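Local coordinates for probable tRNA pseudouridine synthase D (Methanosarcina mazei, PDB 1Z2Z), which probably catalyses the isomerisation of uridine to pseudouridine at position 13 of transfer RNAs, at residues 77-82 with 95-100; 134-139 with 409-414; 257-262 with 376-381; 275-280 with 359-364. One frame throughout, in Å; residues are numbered along the deposited sequence.

Contact 1 (77-82 with 95-100); sequences KRISVA and ISIFDT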
loop_
_atom_site.group_PDB
_atom_site.type_symbol
_atom_site.label_atom_id
_atom_site.label_comp_id
_atom_site.label_asym_id
_atom_site.label_seq_id
_atom_site.Cartn_x
_atom_site.Cartn_y
_atom_site.Cartn_z
ATOM N N LYS A 77 5.488 -6.638 23.857
ATOM C CA LYS A 77 6.383 -5.564 23.440
ATOM C C LYS A 77 7.835 -6.013 23.355
ATOM O O LYS A 77 8.583 -5.552 22.497
ATOM C CB LYS A 77 6.304 -4.385 24.424
ATOM C CG LYS A 77 7.258 -3.230 24.096
ATOM C CD LYS A 77 6.805 -2.491 22.843
ATOM C CE LYS A 77 7.900 -1.592 22.276
ATOM N NZ LYS A 77 8.567 -0.777 23.334
ATOM N N ARG A 78 8.247 -6.906 24.249
ATOM C CA ARG A 78 9.640 -7.370 24.269
ATOM C C ARG A 78 10.025 -8.092 23.006
ATOM O O ARG A 78 11.191 -8.410 22.810
ATOM C CB ARG A 78 9.885 -8.298 25.450
ATOM C CG ARG A 78 9.013 -8.024 26.646
ATOM C CD ARG A 78 9.059 -6.567 27.062
ATOM N NE ARG A 78 10.412 -6.048 27.150
ATOM C CZ ARG A 78 10.762 -5.085 27.985
ATOM N NH1 ARG A 78 12.019 -4.649 28.016
ATOM N NH2 ARG A 78 9.852 -4.574 28.805
ATOM N N ILE A 79 9.048 -8.399 22.166
ATOM C CA ILE A 79 9.373 -9.054 20.910
ATOM C C ILE A 79 8.871 -8.162 19.765
ATOM O O ILE A 79 7.663 -7.973 19.607
ATOM C CB ILE A 79 8.771 -10.524 20.841
ATOM C CG1 ILE A 79 8.470 -10.909 19.393
ATOM C CG2 ILE A 79 7.555 -10.682 21.739
ATOM C CD1 ILE A 79 9.575 -11.666 18.753
ATOM N N SER A 80 9.796 -7.572 19.003
ATOM C CA SER A 80 9.388 -6.706 17.897
ATOM C C SER A 80 9.962 -7.032 16.536
ATOM O O SER A 80 11.031 -7.624 16.393
ATOM C CB SER A 80 9.606 -5.195 18.205
ATOM O OG SER A 80 10.958 -4.798 18.307
ATOM N N VAL A 81 9.197 -6.639 15.531
ATOM C CA VAL A 81 9.550 -6.880 14.157
ATOM C C VAL A 81 9.862 -5.559 13.440
ATOM O O VAL A 81 9.481 -4.471 13.902
ATOM C CB VAL A 81 8.382 -7.616 13.475
ATOM C CG1 VAL A 81 8.190 -8.960 14.124
ATOM C CG2 VAL A 81 7.089 -6.814 13.622
ATOM N N ALA A 82 10.580 -5.668 12.327
ATOM C CA ALA A 82 10.937 -4.515 11.515
ATOM C C ALA A 82 9.757 -4.199 10.601
ATOM O O ALA A 82 9.499 -3.039 10.274
ATOM C CB ALA A 82 12.169 -4.828 10.696
ATOM N N ILE A 95 14.113 -10.286 13.943
ATOM C CA ILE A 95 13.324 -9.827 15.072
ATOM C C ILE A 95 14.228 -9.660 16.282
ATOM O O ILE A 95 15.402 -10.054 16.265
ATOM C CB ILE A 95 12.189 -10.816 15.450
ATOM C CG1 ILE A 95 12.774 -12.145 15.931
ATOM C CG2 ILE A 95 11.251 -11.020 14.270
ATOM C CD1 ILE A 95 11.740 -13.024 16.694
ATOM N N SER A 96 13.702 -9.055 17.331
ATOM C CA SER A 96 14.505 -8.896 18.531
ATOM C C SER A 96 13.690 -9.372 19.715
ATOM O O SER A 96 12.461 -9.235 19.742
ATOM C CB SER A 96 14.929 -7.439 18.732
ATOM O OG SER A 96 13.824 -6.649 19.128
ATOM N N ILE A 97 14.390 -9.942 20.687
ATOM C CA ILE A 97 13.762 -10.463 21.890
ATOM C C ILE A 97 14.535 -9.972 23.088
ATOM O O ILE A 97 15.740 -10.213 23.208
ATOM C CB ILE A 97 13.777 -12.000 21.910
ATOM C CG1 ILE A 97 13.177 -12.556 20.607
ATOM C CG2 ILE A 97 13.003 -12.488 23.119
ATOM C CD1 ILE A 97 13.192 -14.068 20.513
ATOM N N PHE A 98 13.832 -9.293 23.981
ATOM C CA PHE A 98 14.455 -8.728 25.160
ATOM C C PHE A 98 14.809 -9.731 26.233
ATOM O O PHE A 98 14.026 -10.627 26.581
ATOM C CB PHE A 98 13.554 -7.641 25.763
ATOM C CG PHE A 98 14.024 -7.118 27.096
ATOM C CD1 PHE A 98 13.251 -7.281 28.230
ATOM C CD2 PHE A 98 15.236 -6.449 27.212
ATOM C CE1 PHE A 98 13.677 -6.769 29.468
ATOM C CE2 PHE A 98 15.664 -5.936 28.447
ATOM C CZ PHE A 98 14.888 -6.098 29.569
ATOM N N ASP A 99 16.020 -9.573 26.744
ATOM C CA ASP A 99 16.492 -10.405 27.830
ATOM C C ASP A 99 16.283 -11.900 27.617
ATOM O O ASP A 99 15.612 -12.577 28.405
ATOM C CB ASP A 99 15.793 -9.949 29.106
ATOM C CG ASP A 99 16.278 -10.682 30.325
ATOM O OD1 ASP A 99 17.353 -11.321 30.228
ATOM O OD2 ASP A 99 15.576 -10.600 31.369
ATOM N N THR A 100 16.856 -12.414 26.541
ATOM C CA THR A 100 16.751 -13.829 26.246
ATOM C C THR A 100 18.084 -14.284 25.703
ATOM O O THR A 100 18.709 -13.587 24.894
ATOM C CB THR A 100 15.672 -14.127 25.197
ATOM O OG1 THR A 100 14.396 -13.684 25.675
ATOM C CG2 THR A 100 15.616 -15.632 24.914
HETATM O O HOH W 1 12.721 -6.584 21.461
#

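Contact 2 (134-139 with 409-414); sequences DFRITV and KAVLEF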
loop_
_atom_site.group_PDB
_atom_site.type_symbol
_atom_site.label_atom_id
_atom_site.label_comp_id
_atom_site.label_asym_id
_atom_site.label_seq_id
_atom_site.Cartn_x
_atom_site.Cartn_y
_atom_site.Cartn_z
ATOM N N ASP A 134 12.800 -9.233 -0.497
ATOM C CA ASP A 134 12.946 -10.062 -1.694
ATOM C C ASP A 134 11.672 -10.867 -1.831
ATOM O O ASP A 134 11.176 -11.422 -0.847
ATOM C CB ASP A 134 14.106 -11.027 -1.543
ATOM C CG ASP A 134 15.395 -10.430 -1.984
ATOM O OD1 ASP A 134 16.468 -10.989 -1.656
ATOM O OD2 ASP A 134 15.327 -9.392 -2.680
ATOM N N PHE A 135 11.146 -10.930 -3.048
ATOM C CA PHE A 135 9.926 -11.674 -3.304
ATOM C C PHE A 135 10.174 -12.809 -4.276
ATOM O O PHE A 135 11.114 -12.777 -5.075
ATOM C CB PHE A 135 8.824 -10.777 -3.865
ATOM C CG PHE A 135 8.255 -9.813 -2.863
ATOM C CD1 PHE A 135 8.741 -8.504 -2.776
ATOM C CD2 PHE A 135 7.226 -10.203 -2.016
ATOM C CE1 PHE A 135 8.213 -7.591 -1.860
ATOM C CE2 PHE A 135 6.682 -9.313 -1.097
ATOM C CZ PHE A 135 7.179 -7.996 -1.019
ATOM N N ARG A 136 9.311 -13.811 -4.186
ATOM C CA ARG A 136 9.345 -15.009 -5.017
ATOM C C ARG A 136 7.892 -15.458 -5.064
ATOM O O ARG A 136 7.503 -16.354 -4.322
ATOM C CB ARG A 136 10.194 -16.076 -4.335
ATOM C CG ARG A 136 10.128 -17.449 -4.967
ATOM C CD ARG A 136 11.296 -17.662 -5.894
ATOM N NE ARG A 136 11.174 -18.900 -6.658
ATOM C CZ ARG A 136 12.086 -19.332 -7.524
ATOM N NH1 ARG A 136 11.893 -20.468 -8.180
ATOM N NH2 ARG A 136 13.198 -18.634 -7.730
ATOM N N ILE A 137 7.090 -14.820 -5.911
ATOM C CA ILE A 137 5.675 -15.157 -6.019
ATOM C C ILE A 137 5.439 -16.146 -7.148
ATOM O O ILE A 137 6.213 -16.206 -8.095
ATOM C CB ILE A 137 4.825 -13.889 -6.246
ATOM C CG1 ILE A 137 5.131 -12.883 -5.136
ATOM C CG2 ILE A 137 3.337 -14.227 -6.243
ATOM C CD1 ILE A 137 4.437 -11.554 -5.311
ATOM N N THR A 138 4.373 -16.929 -7.033
ATOM C CA THR A 138 4.038 -17.931 -8.038
ATOM C C THR A 138 2.568 -17.836 -8.414
ATOM O O THR A 138 1.701 -18.010 -7.562
ATOM C CB THR A 138 4.289 -19.344 -7.506
ATOM O OG1 THR A 138 5.691 -19.524 -7.279
ATOM C CG2 THR A 138 3.781 -20.390 -8.501
ATOM N N VAL A 139 2.296 -17.566 -9.687
ATOM C CA VAL A 139 0.928 -17.470 -10.169
ATOM C C VAL A 139 0.650 -18.853 -10.763
ATOM O O VAL A 139 1.505 -19.410 -11.458
ATOM C CB VAL A 139 0.789 -16.353 -11.270
ATOM C CG1 VAL A 139 -0.673 -16.021 -11.515
ATOM C CG2 VAL A 139 1.540 -15.091 -10.852
ATOM N N LYS A 409 2.159 -21.937 -14.919
ATOM C CA LYS A 409 2.420 -21.170 -13.706
ATOM C C LYS A 409 3.528 -20.166 -13.995
ATOM O O LYS A 409 4.307 -20.349 -14.927
ATOM C CB LYS A 409 2.861 -22.097 -12.573
ATOM C CG LYS A 409 4.178 -22.794 -12.872
ATOM C CD LYS A 409 4.701 -23.546 -11.681
ATOM C CE LYS A 409 6.058 -24.100 -12.009
ATOM N NZ LYS A 409 6.578 -24.980 -10.937
ATOM N N ALA A 410 3.608 -19.112 -13.193
ATOM C CA ALA A 410 4.639 -18.092 -13.391
ATOM C C ALA A 410 5.337 -17.797 -12.070
ATOM O O ALA A 410 4.681 -17.608 -11.053
ATOM C CB ALA A 410 4.007 -16.827 -13.948
ATOM N N VAL A 411 6.664 -17.761 -12.084
ATOM C CA VAL A 411 7.424 -17.488 -10.872
ATOM C C VAL A 411 8.043 -16.091 -10.906
ATOM O O VAL A 411 9.167 -15.927 -11.371
ATOM C CB VAL A 411 8.575 -18.506 -10.679
ATOM C CG1 VAL A 411 9.327 -18.210 -9.396
ATOM C CG2 VAL A 411 8.023 -19.915 -10.647
ATOM N N LEU A 412 7.317 -15.094 -10.407
ATOM C CA LEU A 412 7.807 -13.718 -10.383
ATOM C C LEU A 412 8.662 -13.418 -9.158
ATOM O O LEU A 412 8.145 -13.385 -8.047
ATOM C CB LEU A 412 6.630 -12.748 -10.399
ATOM C CG LEU A 412 5.991 -12.483 -11.763
ATOM C CD1 LEU A 412 4.649 -11.777 -11.588
ATOM C CD2 LEU A 412 6.955 -11.646 -12.606
ATOM N N GLU A 413 9.957 -13.180 -9.340
ATOM C CA GLU A 413 10.816 -12.876 -8.195
ATOM C C GLU A 413 11.526 -11.544 -8.344
ATOM O O GLU A 413 12.327 -11.361 -9.254
ATOM C CB GLU A 413 11.845 -13.978 -8.002
ATOM C CG GLU A 413 12.570 -14.332 -9.261
ATOM C CD GLU A 413 13.364 -15.598 -9.104
ATOM O OE1 GLU A 413 13.848 -16.130 -10.133
ATOM O OE2 GLU A 413 13.503 -16.059 -7.947
ATOM N N PHE A 414 11.245 -10.616 -7.441
ATOM C CA PHE A 414 11.864 -9.302 -7.505
ATOM C C PHE A 414 12.096 -8.772 -6.094
ATOM O O PHE A 414 12.102 -9.541 -5.131
ATOM C CB PHE A 414 10.943 -8.373 -8.280
ATOM C CG PHE A 414 9.530 -8.366 -7.768
ATOM C CD1 PHE A 414 9.146 -7.511 -6.746
ATOM C CD2 PHE A 414 8.576 -9.205 -8.311
ATOM C CE1 PHE A 414 7.824 -7.507 -6.264
ATOM C CE2 PHE A 414 7.259 -9.203 -7.833
ATOM C CZ PHE A 414 6.890 -8.350 -6.819
#

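Contact 3 (257-262 with 376-381); sequences SFRVLP and FPEMSS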
loop_
_atom_site.group_PDB
_atom_site.type_symbol
_atom_site.label_atom_id
_atom_site.label_comp_id
_atom_site.label_asym_id
_atom_site.label_seq_id
_atom_site.Cartn_x
_atom_site.Cartn_y
_atom_site.Cartn_z
ATOM N N SER A 257 -17.903 14.834 14.890
ATOM C CA SER A 257 -17.944 13.397 15.131
ATOM C C SER A 257 -16.575 12.772 14.849
ATOM O O SER A 257 -16.348 11.614 15.167
ATOM C CB SER A 257 -19.015 12.733 14.261
ATOM O OG SER A 257 -18.638 12.743 12.900
ATOM N N PHE A 258 -15.662 13.549 14.271
ATOM C CA PHE A 258 -14.327 13.058 13.952
ATOM C C PHE A 258 -13.330 13.315 15.061
ATOM O O PHE A 258 -12.225 12.767 15.053
ATOM C CB PHE A 258 -13.810 13.728 12.686
ATOM C CG PHE A 258 -14.541 13.322 11.453
ATOM C CD1 PHE A 258 -14.347 12.061 10.899
ATOM C CD2 PHE A 258 -15.419 14.199 10.834
ATOM C CE1 PHE A 258 -15.020 11.683 9.746
ATOM C CE2 PHE A 258 -16.096 13.830 9.683
ATOM C CZ PHE A 258 -15.895 12.571 9.136
ATOM N N ARG A 259 -13.717 14.162 16.009
ATOM C CA ARG A 259 -12.851 14.526 17.131
ATOM C C ARG A 259 -12.823 13.451 18.215
ATOM O O ARG A 259 -12.379 13.696 19.338
ATOM C CB ARG A 259 -13.313 15.865 17.727
ATOM C CG ARG A 259 -12.223 16.937 17.770
ATOM C CD ARG A 259 -12.780 18.311 18.140
ATOM N NE ARG A 259 -11.775 19.373 18.062
ATOM C CZ ARG A 259 -11.094 19.698 16.962
ATOM N NH1 ARG A 259 -11.298 19.042 15.828
ATOM N NH2 ARG A 259 -10.212 20.693 16.988
ATOM N N VAL A 260 -13.289 12.258 17.865
ATOM C CA VAL A 260 -13.318 11.140 18.797
ATOM C C VAL A 260 -12.240 10.113 18.439
ATOM O O VAL A 260 -11.839 9.289 19.267
ATOM C CB VAL A 260 -14.708 10.477 18.779
ATOM C CG1 VAL A 260 -15.732 11.393 19.442
ATOM C CG2 VAL A 260 -15.125 10.213 17.350
ATOM N N LEU A 261 -11.773 10.182 17.198
ATOM C CA LEU A 261 -10.737 9.289 16.685
ATOM C C LEU A 261 -9.386 10.002 16.790
ATOM O O LEU A 261 -9.298 11.204 16.540
ATOM C CB LEU A 261 -11.018 8.965 15.213
ATOM C CG LEU A 261 -12.473 8.703 14.796
ATOM C CD1 LEU A 261 -12.574 8.664 13.278
ATOM C CD2 LEU A 261 -12.964 7.405 15.410
ATOM N N PRO A 262 -8.313 9.273 17.145
ATOM C CA PRO A 262 -6.987 9.890 17.265
ATOM C C PRO A 262 -6.540 10.481 15.938
ATOM O O PRO A 262 -7.326 10.551 14.999
ATOM C CB PRO A 262 -6.110 8.724 17.710
ATOM C CG PRO A 262 -6.766 7.548 17.057
ATOM C CD PRO A 262 -8.226 7.815 17.329
ATOM N N PHE A 376 -12.683 21.326 10.538
ATOM C CA PHE A 376 -11.490 20.646 11.040
ATOM C C PHE A 376 -10.217 21.049 10.311
ATOM O O PHE A 376 -9.724 20.319 9.448
ATOM C CB PHE A 376 -11.637 19.127 10.944
ATOM C CG PHE A 376 -12.221 18.503 12.163
ATOM C CD1 PHE A 376 -11.618 17.398 12.748
ATOM C CD2 PHE A 376 -13.376 19.024 12.735
ATOM C CE1 PHE A 376 -12.155 16.818 13.891
ATOM C CE2 PHE A 376 -13.925 18.454 13.878
ATOM C CZ PHE A 376 -13.313 17.346 14.460
ATOM N N PRO A 377 -9.654 22.213 10.665
ATOM C CA PRO A 377 -8.427 22.680 10.015
ATOM C C PRO A 377 -7.284 21.676 10.151
ATOM O O PRO A 377 -6.585 21.388 9.180
ATOM C CB PRO A 377 -8.146 23.994 10.734
ATOM C CG PRO A 377 -8.690 23.741 12.110
ATOM C CD PRO A 377 -10.004 23.072 11.810
ATOM N N GLU A 378 -7.107 21.149 11.361
ATOM C CA GLU A 378 -6.052 20.176 11.652
ATOM C C GLU A 378 -6.147 19.031 10.648
ATOM O O GLU A 378 -5.160 18.362 10.333
ATOM C CB GLU A 378 -6.215 19.606 13.071
ATOM C CG GLU A 378 -6.862 20.544 14.099
ATOM C CD GLU A 378 -8.377 20.626 13.961
ATOM O OE1 GLU A 378 -9.013 21.395 14.713
ATOM O OE2 GLU A 378 -8.935 19.916 13.099
HETATM N N MSE A 379 -7.360 18.829 10.152
HETATM C CA MSE A 379 -7.654 17.777 9.202
HETATM C C MSE A 379 -7.358 18.199 7.773
HETATM O O MSE A 379 -7.415 17.380 6.854
HETATM C CB MSE A 379 -9.124 17.393 9.332
HETATM C CG MSE A 379 -9.539 16.184 8.533
HETATM SE SE MSE A 379 -11.433 15.938 8.694
HETATM C CE MSE A 379 -11.466 14.855 10.310
ATOM N N SER A 380 -7.044 19.477 7.583
ATOM C CA SER A 380 -6.754 19.972 6.245
ATOM C C SER A 380 -5.269 19.905 5.945
ATOM O O SER A 380 -4.428 20.331 6.735
ATOM C CB SER A 380 -7.266 21.405 6.062
ATOM O OG SER A 380 -6.459 22.347 6.736
ATOM N N SER A 381 -4.964 19.349 4.786
ATOM C CA SER A 381 -3.596 19.202 4.347
ATOM C C SER A 381 -3.328 20.218 3.255
ATOM O O SER A 381 -4.258 20.755 2.644
ATOM C CB SER A 381 -3.369 17.784 3.812
ATOM O OG SER A 381 -2.051 17.616 3.316
#

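Contact 4 (275-280 with 359-364); sequences SYIYNI and GVLKEL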
loop_
_atom_site.group_PDB
_atom_site.type_symbol
_atom_site.label_atom_id
_atom_site.label_comp_id
_atom_site.label_asym_id
_atom_site.label_seq_id
_atom_site.Cartn_x
_atom_site.Cartn_y
_atom_site.Cartn_z
ATOM N N SER A 275 -4.780 10.416 -2.623
ATOM C CA SER A 275 -4.211 9.267 -3.303
ATOM C C SER A 275 -5.102 8.954 -4.501
ATOM O O SER A 275 -4.619 8.565 -5.560
ATOM C CB SER A 275 -4.131 8.094 -2.327
ATOM O OG SER A 275 -3.272 8.437 -1.254
ATOM N N TYR A 276 -6.402 9.153 -4.333
ATOM C CA TYR A 276 -7.348 8.911 -5.403
ATOM C C TYR A 276 -6.994 9.778 -6.608
ATOM O O TYR A 276 -6.731 9.279 -7.710
ATOM C CB TYR A 276 -8.743 9.259 -4.923
ATOM C CG TYR A 276 -9.778 9.273 -6.008
ATOM C CD1 TYR A 276 -10.195 8.094 -6.621
ATOM C CD2 TYR A 276 -10.372 10.469 -6.404
ATOM C CE1 TYR A 276 -11.188 8.113 -7.597
ATOM C CE2 TYR A 276 -11.361 10.494 -7.378
ATOM C CZ TYR A 276 -11.765 9.319 -7.967
ATOM O OH TYR A 276 -12.752 9.364 -8.923
ATOM N N ILE A 277 -6.990 11.090 -6.379
ATOM C CA ILE A 277 -6.680 12.052 -7.424
ATOM C C ILE A 277 -5.319 11.740 -8.032
ATOM O O ILE A 277 -5.127 11.805 -9.253
ATOM C CB ILE A 277 -6.705 13.479 -6.854
ATOM C CG1 ILE A 277 -8.146 13.814 -6.429
ATOM C CG2 ILE A 277 -6.157 14.459 -7.885
ATOM C CD1 ILE A 277 -8.313 15.021 -5.498
ATOM N N TYR A 278 -4.381 11.367 -7.177
ATOM C CA TYR A 278 -3.060 11.038 -7.653
ATOM C C TYR A 278 -3.087 9.865 -8.659
ATOM O O TYR A 278 -2.362 9.875 -9.656
ATOM C CB TYR A 278 -2.153 10.741 -6.458
ATOM C CG TYR A 278 -0.897 10.029 -6.834
ATOM C CD1 TYR A 278 -0.895 8.665 -7.060
ATOM C CD2 TYR A 278 0.294 10.715 -6.971
ATOM C CE1 TYR A 278 0.262 7.999 -7.410
ATOM C CE2 TYR A 278 1.460 10.061 -7.318
ATOM C CZ TYR A 278 1.436 8.700 -7.533
ATOM O OH TYR A 278 2.604 8.040 -7.845
ATOM N N ASN A 279 -3.924 8.863 -8.407
ATOM C CA ASN A 279 -4.027 7.713 -9.311
ATOM C C ASN A 279 -4.515 8.154 -10.674
ATOM O O ASN A 279 -3.904 7.857 -11.696
ATOM C CB ASN A 279 -5.006 6.675 -8.750
ATOM C CG ASN A 279 -4.384 5.798 -7.690
ATOM O OD1 ASN A 279 -5.037 5.436 -6.711
ATOM N ND2 ASN A 279 -3.123 5.436 -7.884
ATOM N N ILE A 280 -5.641 8.850 -10.682
ATOM C CA ILE A 280 -6.212 9.342 -11.926
ATOM C C ILE A 280 -5.114 10.023 -12.727
ATOM O O ILE A 280 -4.838 9.640 -13.866
ATOM C CB ILE A 280 -7.317 10.351 -11.637
ATOM C CG1 ILE A 280 -8.309 9.731 -10.651
ATOM C CG2 ILE A 280 -8.016 10.732 -12.907
ATOM C CD1 ILE A 280 -9.433 10.635 -10.291
ATOM N N GLY A 359 -6.041 19.043 -15.859
ATOM C CA GLY A 359 -7.171 18.401 -16.502
ATOM C C GLY A 359 -7.854 17.369 -15.616
ATOM O O GLY A 359 -8.961 16.911 -15.916
ATOM N N VAL A 360 -7.194 16.980 -14.533
ATOM C CA VAL A 360 -7.790 16.008 -13.626
ATOM C C VAL A 360 -8.535 16.762 -12.533
ATOM O O VAL A 360 -9.615 16.360 -12.105
ATOM C CB VAL A 360 -6.725 15.089 -12.982
ATOM C CG1 VAL A 360 -7.378 14.180 -11.956
ATOM C CG2 VAL A 360 -6.050 14.250 -14.052
ATOM N N LEU A 361 -7.956 17.869 -12.086
ATOM C CA LEU A 361 -8.587 18.669 -11.051
ATOM C C LEU A 361 -9.816 19.337 -11.634
ATOM O O LEU A 361 -10.769 19.623 -10.915
ATOM C CB LEU A 361 -7.620 19.736 -10.560
ATOM C CG LEU A 361 -6.193 19.221 -10.365
ATOM C CD1 LEU A 361 -5.274 20.402 -10.070
ATOM C CD2 LEU A 361 -6.148 18.189 -9.250
ATOM N N LYS A 362 -9.791 19.575 -12.943
ATOM C CA LYS A 362 -10.898 20.233 -13.625
ATOM C C LYS A 362 -12.146 19.356 -13.704
ATOM O O LYS A 362 -13.186 19.699 -13.135
ATOM C CB LYS A 362 -10.468 20.656 -15.033
ATOM C CG LYS A 362 -11.414 21.642 -15.713
ATOM C CD LYS A 362 -10.890 22.036 -17.082
ATOM C CE LYS A 362 -11.801 23.038 -17.773
ATOM N NZ LYS A 362 -11.286 23.367 -19.140
ATOM N N GLU A 363 -12.048 18.230 -14.408
ATOM C CA GLU A 363 -13.185 17.325 -14.551
ATOM C C GLU A 363 -13.685 16.850 -13.192
ATOM O O GLU A 363 -14.883 16.633 -12.993
ATOM C CB GLU A 363 -12.815 16.105 -15.406
ATOM C CG GLU A 363 -11.793 15.162 -14.785
ATOM C CD GLU A 363 -11.642 13.851 -15.560
ATOM O OE1 GLU A 363 -10.721 13.060 -15.246
ATOM O OE2 GLU A 363 -12.450 13.608 -16.485
ATOM N N LEU A 364 -12.763 16.701 -12.252
ATOM C CA LEU A 364 -13.118 16.241 -10.923
ATOM C C LEU A 364 -13.732 17.360 -10.093
ATOM O O LEU A 364 -14.218 17.129 -8.984
ATOM C CB LEU A 364 -11.878 15.679 -10.231
ATOM C CG LEU A 364 -11.952 14.221 -9.766
ATOM C CD1 LEU A 364 -12.425 13.310 -10.893
ATOM C CD2 LEU A 364 -10.575 13.803 -9.276
#

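Contact 1 (77-82 with 95-100)
Arg78 and Phe98 run side by side where the short strand 79-81 begins and its partner 95-98 ends. Together they form the looser, partly exposed end of an antiparallel beta hairpin. The arginine chain bends at chi2 and chi3, which swings NH1 over one face of the phenyl ring, 2.9 Å from Phe98 CD1, while Asp99 CB covers the opposite face. The guanidinium is tilted 33° against the ring, so the two flat groups overlap without stacking squarely. Replacing Phe98 by an alanine would remove the ring beneath the guanidinium and is likely to let the Arg78 side chain turn more freely.

The face of Ile79, Val81, Ile95 and Ile97 is packed with aliphatic side chains. Ile79 CD1 meets Ile95 CD1 and also reaches Ile97 CG1 at 4.1 Å, while Val81 CG1 touches Ile95 CG2 at 3.7 Å. Branched residues suit this face, for they are at ease in extended backbone and fill it with methyls. The face of Ser80 and Ser96 is polar: their hydroxyls lie 3.5 Å apart, and each is hydrogen-bonded to the backbone of Val125. Between the chains, Ser80 N bonds to Ser96 O and Ser96 N to Ser80 O, both at 3.2 Å, and Phe98 N bonds to Arg78 O. A water donates to Arg78 O and also bonds to Ser96 OG.

Helix 61-72 covers the aliphatic face, with Thr65 against Ile79 and Leu72 against Ile97, and strand 49-57 continues the sheet beyond Ile95 and Ile97.

Contact 2 (134-139 with 409-414)
Arg136 leaves its strand with CG anti to the backbone N (chi1 170°) and then bends at chi2, while Glu413 CG sits between its own N and carbonyl carbon (chi1 50°), which lets the two charged chains run alongside each other. They sit at an antiparallel strand pair, 134-139 with 409-412, in the large mixed sheet of this pseudouridine synthase, Glu413 just past the end of the second strand. Arg136 NH2 makes a salt bridge to Glu413 OE2 at 2.6 Å, although the hydrogen bond within it is bent and weak. The carboxylate approaches the guanidinium edge with its plane turned 79° away. Val411 CG1 covers one guanidinium face, 3.4 Å from Arg136 NE. A leucine in place of Arg136 would probably leave the Glu413 carboxylate without this positive mate. Val139 and Ala410 exchange paired backbone bonds, N to O at 2.7 Å each way, and the small alanine fits beside the branched valine in a buried row with Ile137 and Leu412. Helix 423-430 packs on this row through Leu426. Near the break in the second strand, Phe135 N bonds almost straight to Phe414 O. Phe135, whose side chain is about 6 Å from that of the predicted nucleophile Asp86, lays its CB over the Phe414 ring face, 4.2 Å from the centroid.

Contact 3 (257-262 with 376-381)
Arg259 meets Phe376 along much of its length before its tip turns to Glu378. The aliphatic part comes first: Arg259 CB lies 3.6 Å from Phe376 CZ, Arg259 CG 3.5 Å from that same atom, and CD still touches it. The chain is extended from CG to NE, which carries the guanidinium over the ring. There NH1 sits over one face, and CZ of Arg259 is 4.4 Å from the Phe376 centroid. This is a cation-pi contact in which the guanidinium stands nearly upright on the ring, the planes 81° apart. Arg259 NH2 makes a salt bridge to Glu378 OE1 at 2.7 Å, with the hydrogen bond almost straight at 174°. Glu378 OE1 lies in the guanidinium plane, but is itself met from above the carboxylate plane. Two connecting loops are joined in this way, one leading into helix 263-287 and the other carrying the short 3-10 turn 377-379. Phe258 CB also packs on Phe376 CE1 at 3.7 Å. Met379, present as selenomethionine, brings CE to 3.5 Å from Phe258 CB and adds a Met-aromatic contact, with SE above the Phe258 ring at 5.1 Å from its centroid; a long flexible side chain suits this reach. Phe258 also packs on Ala197 of helix 194-202, and Met379 on Val270 of helix 263-287.

Contact 4 (275-280 with 359-364)
The helical segments carrying Ile280 and Val360 have axes that approach to 10.1 Å at 121° between their directions, and the CA atoms of these two residues, 7.1 Å apart, mark where the backbones come nearest. Because such a separation must be filled by side chains, both surfaces present branched aliphatic residues. Ile280 points toward the other helix and uses its two branches separately. CG2 stands anti to the backbone N and meets Val360 CG1 at 3.6 Å. The longer branch takes the other direction (chi1 -52°), ending at CD1, which faces Leu364 CD2 tip to tip at 3.5 Å.

Leu364 reaches several residues across the contact: the same CD2 methyl also lies 3.7 Å from Ile277 CG1 and 3.9 Å from Tyr276 CE2, so one leucine branch touches three residues on two successive turns. A leucine suits this place because its fork sits one carbon farther from the backbone than that of a valine. Ile277 in turn lays CG2 against Leu361 CD2 at 4.0 Å, the two chains crossing at about a right angle. Tyr276 is partly exposed, and Leu364 CD2 comes to its CE2 obliquely, while Ile280 CD1 from the next turn of its own helix lies over one ring face. Apolar contacts carry the packing here, bordered by the exposed Glu363, whose OE1 forms a salt bridge with Arg284.

Around the pair, Pro342 packs on Ile277 from a loop. The far side of helix 263-287 meets other loops: Tyr278 touches Ala339 and sets its ring edge-to-face with Phe170.

From the N terminus, contact 1 comes first and closes a short hairpin with only a dozen residues between its segments, finishing before any other contact opens. Contact 2 then opens at 134-139 and waits some 270 residues for its partner strand, near the C terminus. Within that long loop lies contact 3, joining two loops, and within contact 3 in turn lies contact 4, joining helix 263-287 to helix 352-363. Nothing crosses: three closures nest and one stands ahead. Contacts 1 and 2 belong to the same mixed sheet, with centres about 30 Å apart, whereas contacts 3 and 4 hold together the largely helical insertion.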